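Local coordinates for hypothetical protein yfcE (Escherichia coli, PDB 1SU1), which is of unknown function but binds zinc and belongs to the calcineurin-like phosphoesterase superfamily, at residues M26-A40 / V171-L185. Residues are numbered along the deposited sequence; the frame is centred on the assembly and turned at random.
With ZN (zinc ion), chain F.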
ATOM      1  N   MET A  26     -20.197  23.186 -13.808  1.00 50.63           N
ATOM      2  CA  MET A  26     -19.618  21.854 -13.621  1.00 44.87           C
ATOM      3  C   MET A  26     -20.628  20.729 -13.871  1.00 38.59           C
ATOM      4  O   MET A  26     -21.652  20.648 -13.193  1.00 35.89           O
ATOM      5  CB  MET A  26     -19.072  21.719 -12.195  1.00 46.95           C
ATOM      6  CG  MET A  26     -18.362  20.405 -11.900  1.00 50.25           C
ATOM      7  SD  MET A  26     -16.588  20.610 -11.730  1.00 54.74           S
ATOM      8  CE  MET A  26     -15.986  19.437 -12.928  1.00 49.78           C
ATOM      9  N   LYS A  27     -20.322  19.848 -14.822  1.00 33.56           N
ATOM     10  CA  LYS A  27     -21.207  18.729 -15.126  1.00 29.83           C
ATOM     11  C   LYS A  27     -20.459  17.400 -15.108  1.00 22.34           C
ATOM     12  O   LYS A  27     -19.521  17.200 -15.865  1.00 20.38           O
ATOM     13  CB  LYS A  27     -21.873  18.935 -16.495  1.00 32.87           C
ATOM     14  CG  LYS A  27     -22.988  17.942 -16.791  1.00 42.17           C
ATOM     15  CD  LYS A  27     -23.791  18.344 -18.026  1.00 46.09           C
ATOM     16  CE  LYS A  27     -24.939  17.372 -18.268  1.00 51.36           C
ATOM     17  NZ  LYS A  27     -25.807  17.797 -19.405  1.00 54.12           N
ATOM     18  N   LEU A  28     -20.892  16.479 -14.258  1.00 19.45           N
ATOM     19  CA  LEU A  28     -20.232  15.186 -14.174  1.00 19.05           C
ATOM     20  C   LEU A  28     -21.198  14.004 -14.123  1.00 17.45           C
ATOM     21  O   LEU A  28     -22.286  14.103 -13.565  1.00 16.76           O
ATOM     22  CB  LEU A  28     -19.345  15.133 -12.924  1.00 18.12           C
ATOM     23  CG  LEU A  28     -18.407  16.309 -12.639  1.00 18.31           C
ATOM     24  CD1 LEU A  28     -17.929  16.220 -11.189  1.00 18.75           C
ATOM     25  CD2 LEU A  28     -17.257  16.306 -13.608  1.00 13.45           C
ATOM     26  N   MET A  29     -20.775  12.882 -14.696  1.00 17.92           N
ATOM     27  CA  MET A  29     -21.561  11.659 -14.667  1.00 20.12           C
ATOM     28  C   MET A  29     -20.814  10.661 -13.776  1.00 18.88           C
ATOM     29  O   MET A  29     -19.593  10.575 -13.829  1.00 19.93           O
ATOM     30  CB  MET A  29     -21.717  11.074 -16.073  1.00 20.72           C
ATOM     31  CG  MET A  29     -22.569   9.802 -16.094  1.00 20.80           C
ATOM     32  SD  MET A  29     -22.919   9.185 -17.774  1.00 23.41           S
ATOM     33  CE  MET A  29     -23.480   7.537 -17.384  1.00 20.63           C
ATOM     34  N   PHE A  30     -21.560   9.910 -12.974  1.00 18.15           N
ATOM     35  CA  PHE A  30     -20.995   8.914 -12.069  1.00 20.56           C
ATOM     36  C   PHE A  30     -21.515   7.508 -12.341  1.00 21.60           C
ATOM     37  O   PHE A  30     -22.707   7.311 -12.566  1.00 24.80           O
ATOM     38  CB  PHE A  30     -21.331   9.246 -10.610  1.00 21.10           C
ATOM     39  CG  PHE A  30     -20.906  10.620 -10.179  1.00 27.54           C
ATOM     40  CD1 PHE A  30     -21.678  11.734 -10.505  1.00 26.45           C
ATOM     41  CD2 PHE A  30     -19.733  10.805  -9.438  1.00 25.39           C
ATOM     42  CE1 PHE A  30     -21.290  13.016 -10.098  1.00 30.76           C
ATOM     43  CE2 PHE A  30     -19.338  12.076  -9.032  1.00 28.25           C
ATOM     44  CZ  PHE A  30     -20.115  13.185  -9.359  1.00 27.72           C
ATOM     45  N   ALA A  31     -20.608   6.537 -12.304  1.00 20.09           N
ATOM     46  CA  ALA A  31     -20.940   5.130 -12.481  1.00 20.23           C
ATOM     47  C   ALA A  31     -20.153   4.388 -11.392  1.00 22.41           C
ATOM     48  O   ALA A  31     -18.977   4.686 -11.168  1.00 20.81           O
ATOM     49  CB  ALA A  31     -20.504   4.655 -13.861  1.00 16.02           C
ATOM     50  N   SER A  32     -20.787   3.426 -10.728  1.00 21.26           N
ATOM     51  CA  SER A  32     -20.118   2.680  -9.674  1.00 22.17           C
ATOM     52  C   SER A  32     -20.500   1.202  -9.638  1.00 22.57           C
ATOM     53  O   SER A  32     -21.574   0.813 -10.088  1.00 24.02           O
ATOM     54  CB  SER A  32     -20.421   3.317  -8.307  1.00 24.34           C
ATOM     55  OG  SER A  32     -19.715   2.653  -7.265  1.00 25.21           O
ATOM     56  N   ASP A  33     -19.598   0.389  -9.091  1.00 19.40           N
ATOM     57  CA  ASP A  33     -19.793  -1.047  -8.943  1.00 16.44           C
ATOM     58  C   ASP A  33     -20.303  -1.735 -10.224  1.00 18.54           C
ATOM     59  O   ASP A  33     -21.389  -2.342 -10.246  1.00 16.82           O
ATOM     60  CB  ASP A  33     -20.743  -1.299  -7.768  1.00 13.75           C
ATOM     61  CG  ASP A  33     -20.161  -0.812  -6.423  1.00 22.76           C
ATOM     62  OD1 ASP A  33     -19.482  -1.602  -5.713  1.00  6.93           O
ATOM     63  OD2 ASP A  33     -20.359   0.376  -6.086  1.00 16.88           O
ATOM     64  N   ILE A  34     -19.499  -1.624 -11.279  1.00 17.12           N
ATOM     65  CA  ILE A  34     -19.772  -2.216 -12.580  1.00 19.91           C
ATOM     66  C   ILE A  34     -19.610  -3.733 -12.478  1.00 22.45           C
ATOM     67  O   ILE A  34     -20.411  -4.496 -13.027  1.00 22.21           O
ATOM     68  CB  ILE A  34     -18.789  -1.651 -13.624  1.00 22.44           C
ATOM     69  CG1 ILE A  34     -18.934  -0.125 -13.680  1.00 22.19           C
ATOM     70  CG2 ILE A  34     -19.041  -2.285 -14.996  1.00 24.54           C
ATOM     71  CD1 ILE A  34     -17.938   0.569 -14.598  1.00 22.48           C
ATOM     72  N   HIS A  35     -18.569  -4.160 -11.764  1.00 21.07           N
ATOM     73  CA  HIS A  35     -18.300  -5.579 -11.549  1.00 17.47           C
ATOM     74  C   HIS A  35     -18.263  -6.459 -12.802  1.00 15.97           C
ATOM     75  O   HIS A  35     -18.678  -7.619 -12.767  1.00 14.90           O
ATOM     76  CB  HIS A  35     -19.323  -6.160 -10.567  1.00 19.40           C
ATOM     77  CG  HIS A  35     -19.140  -5.702  -9.151  1.00 26.99           C
ATOM     78  ND1 HIS A  35     -18.067  -6.088  -8.374  1.00 28.10           N
ATOM     79  CD2 HIS A  35     -19.913  -4.920  -8.360  1.00 26.07           C
ATOM     80  CE1 HIS A  35     -18.189  -5.568  -7.166  1.00 27.50           C
ATOM     81  NE2 HIS A  35     -19.300  -4.855  -7.131  1.00 25.01           N
ATOM     82  N   GLY A  36     -17.772  -5.915 -13.908  1.00 13.03           N
ATOM     83  CA  GLY A  36     -17.669  -6.705 -15.124  1.00 16.55           C
ATOM     84  C   GLY A  36     -18.901  -6.855 -16.020  1.00 17.44           C
ATOM     85  O   GLY A  36     -18.842  -7.591 -17.001  1.00 16.98           O
ATOM     86  N   SER A  37     -20.007  -6.191 -15.683  1.00 16.34           N
ATOM     87  CA  SER A  37     -21.236  -6.269 -16.481  1.00 21.24           C
ATOM     88  C   SER A  37     -21.114  -5.509 -17.801  1.00 16.68           C
ATOM     89  O   SER A  37     -21.087  -4.280 -17.814  1.00 17.29           O
ATOM     90  CB  SER A  37     -22.416  -5.702 -15.685  1.00 25.79           C
ATOM     91  OG  SER A  37     -23.618  -5.780 -16.428  1.00 29.91           O
ATOM     92  N   LEU A  38     -21.023  -6.234 -18.911  1.00 15.11           N
ATOM     93  CA  LEU A  38     -20.905  -5.580 -20.217  1.00 18.97           C
ATOM     94  C   LEU A  38     -22.146  -4.749 -20.610  1.00 22.03           C
ATOM     95  O   LEU A  38     -22.016  -3.645 -21.142  1.00 23.49           O
ATOM     96  CB  LEU A  38     -20.604  -6.620 -21.305  1.00 19.55           C
ATOM     97  CG  LEU A  38     -20.545  -6.117 -22.754  1.00 21.35           C
ATOM     98  CD1 LEU A  38     -19.573  -4.944 -22.866  1.00 22.41           C
ATOM     99  CD2 LEU A  38     -20.117  -7.252 -23.666  1.00 14.19           C
ATOM    100  N   PRO A  39     -23.363  -5.265 -20.350  1.00 22.62           N
ATOM    101  CA  PRO A  39     -24.567  -4.493 -20.712  1.00 25.63           C
ATOM    102  C   PRO A  39     -24.618  -3.151 -19.972  1.00 24.18           C
ATOM    103  O   PRO A  39     -24.878  -2.104 -20.574  1.00 22.51           O
ATOM    104  CB  PRO A  39     -25.724  -5.419 -20.307  1.00 24.01           C
ATOM    105  CG  PRO A  39     -25.117  -6.790 -20.443  1.00 26.45           C
ATOM    106  CD  PRO A  39     -23.729  -6.606 -19.862  1.00 23.89           C
ATOM    107  N   ALA A  40     -24.380  -3.183 -18.664  1.00 22.40           N
ATOM    108  CA  ALA A  40     -24.389  -1.951 -17.886  1.00 19.84           C
ATOM    109  C   ALA A  40     -23.350  -0.985 -18.451  1.00 16.18           C
ATOM    110  O   ALA A  40     -23.603   0.207 -18.566  1.00 18.21           O
ATOM    111  CB  ALA A  40     -24.102  -2.258 -16.420  1.00 20.29           C
ATOM    112  N   VAL A 171     -24.541  -0.008 -11.058  1.00 22.07           N
ATOM    113  CA  VAL A 171     -25.115  -0.043 -12.395  1.00 24.02           C
ATOM    114  C   VAL A 171     -25.399  -1.486 -12.792  1.00 25.12           C
ATOM    115  O   VAL A 171     -25.955  -1.731 -13.852  1.00 25.36           O
ATOM    116  CB  VAL A 171     -24.160   0.541 -13.467  1.00 23.29           C
ATOM    117  CG1 VAL A 171     -23.954   2.028 -13.254  1.00 25.08           C
ATOM    118  CG2 VAL A 171     -22.832  -0.197 -13.432  1.00 24.52           C
ATOM    119  N   SER A 172     -25.020  -2.443 -11.947  1.00 25.35           N
ATOM    120  CA  SER A 172     -25.226  -3.840 -12.297  1.00 25.77           C
ATOM    121  C   SER A 172     -25.818  -4.763 -11.240  1.00 26.18           C
ATOM    122  O   SER A 172     -26.457  -5.759 -11.590  1.00 24.84           O
ATOM    123  CB  SER A 172     -23.913  -4.439 -12.806  1.00 29.03           C
ATOM    124  OG  SER A 172     -23.035  -4.744 -11.739  1.00 33.36           O
ATOM    125  N   ILE A 173     -25.615  -4.460  -9.961  1.00 26.38           N
ATOM    126  CA  ILE A 173     -26.161  -5.319  -8.912  1.00 29.05           C
ATOM    127  C   ILE A 173     -26.787  -4.522  -7.771  1.00 30.56           C
ATOM    128  O   ILE A 173     -26.344  -4.607  -6.620  1.00 29.46           O
ATOM    129  CB  ILE A 173     -25.087  -6.229  -8.292  1.00 33.16           C
ATOM    130  CG1 ILE A 173     -24.095  -6.688  -9.354  1.00 38.31           C
ATOM    131  CG2 ILE A 173     -25.751  -7.443  -7.665  1.00 35.08           C
ATOM    132  CD1 ILE A 173     -22.929  -7.480  -8.791  1.00 41.40           C
ATOM    133  N   PRO A 174     -27.840  -3.750  -8.069  1.00 30.96           N
ATOM    134  CA  PRO A 174     -28.482  -2.961  -7.014  1.00 30.09           C
ATOM    135  C   PRO A 174     -29.042  -3.832  -5.897  1.00 30.18           C
ATOM    136  O   PRO A 174     -29.389  -4.996  -6.121  1.00 28.08           O
ATOM    137  CB  PRO A 174     -29.574  -2.210  -7.770  1.00 31.35           C
ATOM    138  CG  PRO A 174     -29.962  -3.197  -8.843  1.00 29.42           C
ATOM    139  CD  PRO A 174     -28.609  -3.674  -9.326  1.00 31.29           C
ATOM    140  N   LYS A 175     -29.111  -3.264  -4.693  1.00 30.73           N
ATOM    141  CA  LYS A 175     -29.648  -3.962  -3.528  1.00 32.12           C
ATOM    142  C   LYS A 175     -30.870  -3.191  -3.037  1.00 30.12           C
ATOM    143  O   LYS A 175     -31.134  -2.078  -3.500  1.00 27.08           O
ATOM    144  CB  LYS A 175     -28.619  -4.017  -2.389  1.00 36.54           C
ATOM    145  CG  LYS A 175     -27.728  -5.250  -2.344  1.00 45.08           C
ATOM    146  CD  LYS A 175     -26.603  -5.184  -3.360  1.00 55.04           C
ATOM    147  CE  LYS A 175     -25.554  -6.270  -3.104  1.00 59.63           C
ATOM    148  NZ  LYS A 175     -24.864  -6.100  -1.791  1.00 62.69           N
ATOM    149  N   GLY A 176     -31.597  -3.778  -2.091  1.00 31.81           N
ATOM    150  CA  GLY A 176     -32.767  -3.121  -1.535  1.00 34.68           C
ATOM    151  C   GLY A 176     -33.937  -2.940  -2.487  1.00 36.52           C
ATOM    152  O   GLY A 176     -34.775  -2.060  -2.285  1.00 36.98           O
ATOM    153  N   GLY A 177     -33.993  -3.759  -3.532  1.00 36.31           N
ATOM    154  CA  GLY A 177     -35.081  -3.660  -4.487  1.00 37.34           C
ATOM    155  C   GLY A 177     -35.030  -2.467  -5.423  1.00 36.91           C
ATOM    156  O   GLY A 177     -36.005  -2.188  -6.116  1.00 37.25           O
ATOM    157  N   ASN A 178     -33.901  -1.764  -5.455  1.00 33.80           N
ATOM    158  CA  ASN A 178     -33.748  -0.599  -6.328  1.00 30.18           C
ATOM    159  C   ASN A 178     -33.340  -1.002  -7.738  1.00 27.51           C
ATOM    160  O   ASN A 178     -32.835  -2.100  -7.959  1.00 26.08           O
ATOM    161  CB  ASN A 178     -32.670   0.346  -5.781  1.00 30.02           C
ATOM    162  CG  ASN A 178     -32.994   0.869  -4.410  1.00 28.46           C
ATOM    163  OD1 ASN A 178     -33.705   1.859  -4.265  1.00 30.69           O
ATOM    164  ND2 ASN A 178     -32.477   0.197  -3.387  1.00 27.03           N
ATOM    165  N   PRO A 179     -33.552  -0.106  -8.712  1.00 26.86           N
ATOM    166  CA  PRO A 179     -33.194  -0.363 -10.112  1.00 26.72           C
ATOM    167  C   PRO A 179     -31.700  -0.098 -10.290  1.00 27.11           C
ATOM    168  O   PRO A 179     -31.101   0.621  -9.492  1.00 27.55           O
ATOM    169  CB  PRO A 179     -34.006   0.677 -10.893  1.00 23.75           C
ATOM    170  CG  PRO A 179     -35.061   1.140  -9.926  1.00 28.45           C
ATOM    171  CD  PRO A 179     -34.373   1.110  -8.597  1.00 26.66           C
ATOM    172  N   ALA A 180     -31.106  -0.663 -11.336  1.00 25.95           N
ATOM    173  CA  ALA A 180     -29.701  -0.420 -11.620  1.00 23.65           C
ATOM    174  C   ALA A 180     -29.641   1.093 -11.835  1.00 24.67           C
ATOM    175  O   ALA A 180     -30.549   1.658 -12.468  1.00 23.80           O
ATOM    176  CB  ALA A 180     -29.283  -1.155 -12.884  1.00 19.61           C
ATOM    177  N   SER A 181     -28.597   1.752 -11.328  1.00 19.97           N
ATOM    178  CA  SER A 181     -28.503   3.211 -11.459  1.00 18.56           C
ATOM    179  C   SER A 181     -27.124   3.829 -11.703  1.00 19.30           C
ATOM    180  O   SER A 181     -26.101   3.157 -11.627  1.00 19.24           O
ATOM    181  CB  SER A 181     -29.118   3.864 -10.215  1.00 17.46           C
ATOM    182  OG  SER A 181     -28.648   3.242  -9.019  1.00 16.72           O
ATOM    183  N   TYR A 182     -27.133   5.120 -12.034  1.00 17.24           N
ATOM    184  CA  TYR A 182     -25.925   5.900 -12.254  1.00 17.89           C
ATOM    185  C   TYR A 182     -26.180   7.254 -11.604  1.00 16.65           C
ATOM    186  O   TYR A 182     -27.243   7.463 -11.024  1.00 16.80           O
ATOM    187  CB  TYR A 182     -25.595   6.056 -13.749  1.00 19.39           C
ATOM    188  CG  TYR A 182     -26.542   6.904 -14.580  1.00 25.07           C
ATOM    189  CD1 TYR A 182     -27.829   6.457 -14.891  1.00 26.07           C
ATOM    190  CD2 TYR A 182     -26.118   8.119 -15.124  1.00 25.80           C
ATOM    191  CE1 TYR A 182     -28.671   7.204 -15.726  1.00 27.38           C
ATOM    192  CE2 TYR A 182     -26.946   8.871 -15.956  1.00 30.00           C
ATOM    193  CZ  TYR A 182     -28.220   8.403 -16.256  1.00 29.39           C
ATOM    194  OH  TYR A 182     -29.030   9.138 -17.087  1.00 32.99           O
ATOM    195  N   GLY A 183     -25.221   8.172 -11.685  1.00 15.90           N
ATOM    196  CA  GLY A 183     -25.420   9.468 -11.055  1.00 12.14           C
ATOM    197  C   GLY A 183     -24.978  10.616 -11.925  1.00 11.86           C
ATOM    198  O   GLY A 183     -24.267  10.428 -12.904  1.00 12.73           O
ATOM    199  N   MET A 184     -25.406  11.818 -11.570  1.00 13.86           N
ATOM    200  CA  MET A 184     -25.051  12.993 -12.348  1.00 18.20           C
ATOM    201  C   MET A 184     -24.970  14.229 -11.458  1.00 18.76           C
ATOM    202  O   MET A 184     -25.688  14.341 -10.466  1.00 19.97           O
ATOM    203  CB  MET A 184     -26.108  13.237 -13.442  1.00 19.20           C
ATOM    204  CG  MET A 184     -25.683  14.182 -14.560  1.00 19.75           C
ATOM    205  SD  MET A 184     -24.596  13.394 -15.776  1.00 27.61           S
ATOM    206  CE  MET A 184     -25.376  11.794 -15.937  1.00 23.13           C
ATOM    207  N   LEU A 185     -24.078  15.144 -11.816  1.00 19.89           N
ATOM    208  CA  LEU A 185     -23.944  16.402 -11.097  1.00 24.49           C
ATOM    209  C   LEU A 185     -24.228  17.425 -12.180  1.00 25.77           C
ATOM    210  O   LEU A 185     -23.557  17.437 -13.210  1.00 24.20           O
ATOM    211  CB  LEU A 185     -22.513  16.594 -10.565  1.00 26.54           C
ATOM    212  CG  LEU A 185     -22.108  17.803  -9.686  1.00 29.22           C
ATOM    213  CD1 LEU A 185     -21.185  18.727 -10.461  1.00 29.59           C
ATOM    214  CD2 LEU A 185     -23.320  18.550  -9.168  1.00 23.62           C
TER
HETATM  215 ZN    ZN F 302     -19.455  -3.459  -5.417  1.00 20.49          ZN
HETATM  216  O   HOH W   1     -23.617   3.649 -10.363  1.00 12.45           O
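Leu28 and Phe30 pair with Leu185 and Gly183 through four backbone hydrogen bonds, which zip strand 27-31 to strand 181-185 in antiparallel fashion. The Leu185 N to Leu28 O bond is short at 2.7 Å. Past the end of strand 27-31, a water carries the pairing on, accepting from Ser32 N and donating to Ser181 O.

Apolar contacts divide between the two faces of the sheet. On one, the ring of Phe30 turns its edge to the opposing backbone, in plane with Gly183 C, and its CE1 lies 3.8 Å from Leu185 CB. On the other, Met29 is fully extended and reaches Tyr182: its CE packs against Tyr182 CD2, and its SD lies 5.3 Å from the centroid of the Tyr182 ring, obliquely off the ring normal, in a Met-aromatic contact. Met184, by contrast, bends at chi2 (78°) and chi3 (41°), which folds its CE back against Met29 CG at a tight 3.4 Å.

The pairing illustrates how the sheet of a calcineurin-like phosphoesterase is joined: strand 27-31 links the parallel strands 55-58 and 91-93 to the antiparallel strands 181-186, 189-194 and 200-205, and the loop at its end carries metal ligands. Asp33 OD1 and His35 NE2 bind a zinc ion, at 1.9 and 2.2 Å, together with His153.

Polar and apolar contacts of Val171 and Ser172 back this loop. Val171 N donates to Ser32 O at 3.2 Å, and Val171 CG2 lies against Ile34 and Ala40. With chi1 at 78°, Ser172 OG lies 2.9 Å from Ile34 O and near Asp33 O. A second-shell bond, Ser32 OG to Asp33 OD2, meets the carboxylate from above its plane, and His151 N also donates to that oxygen.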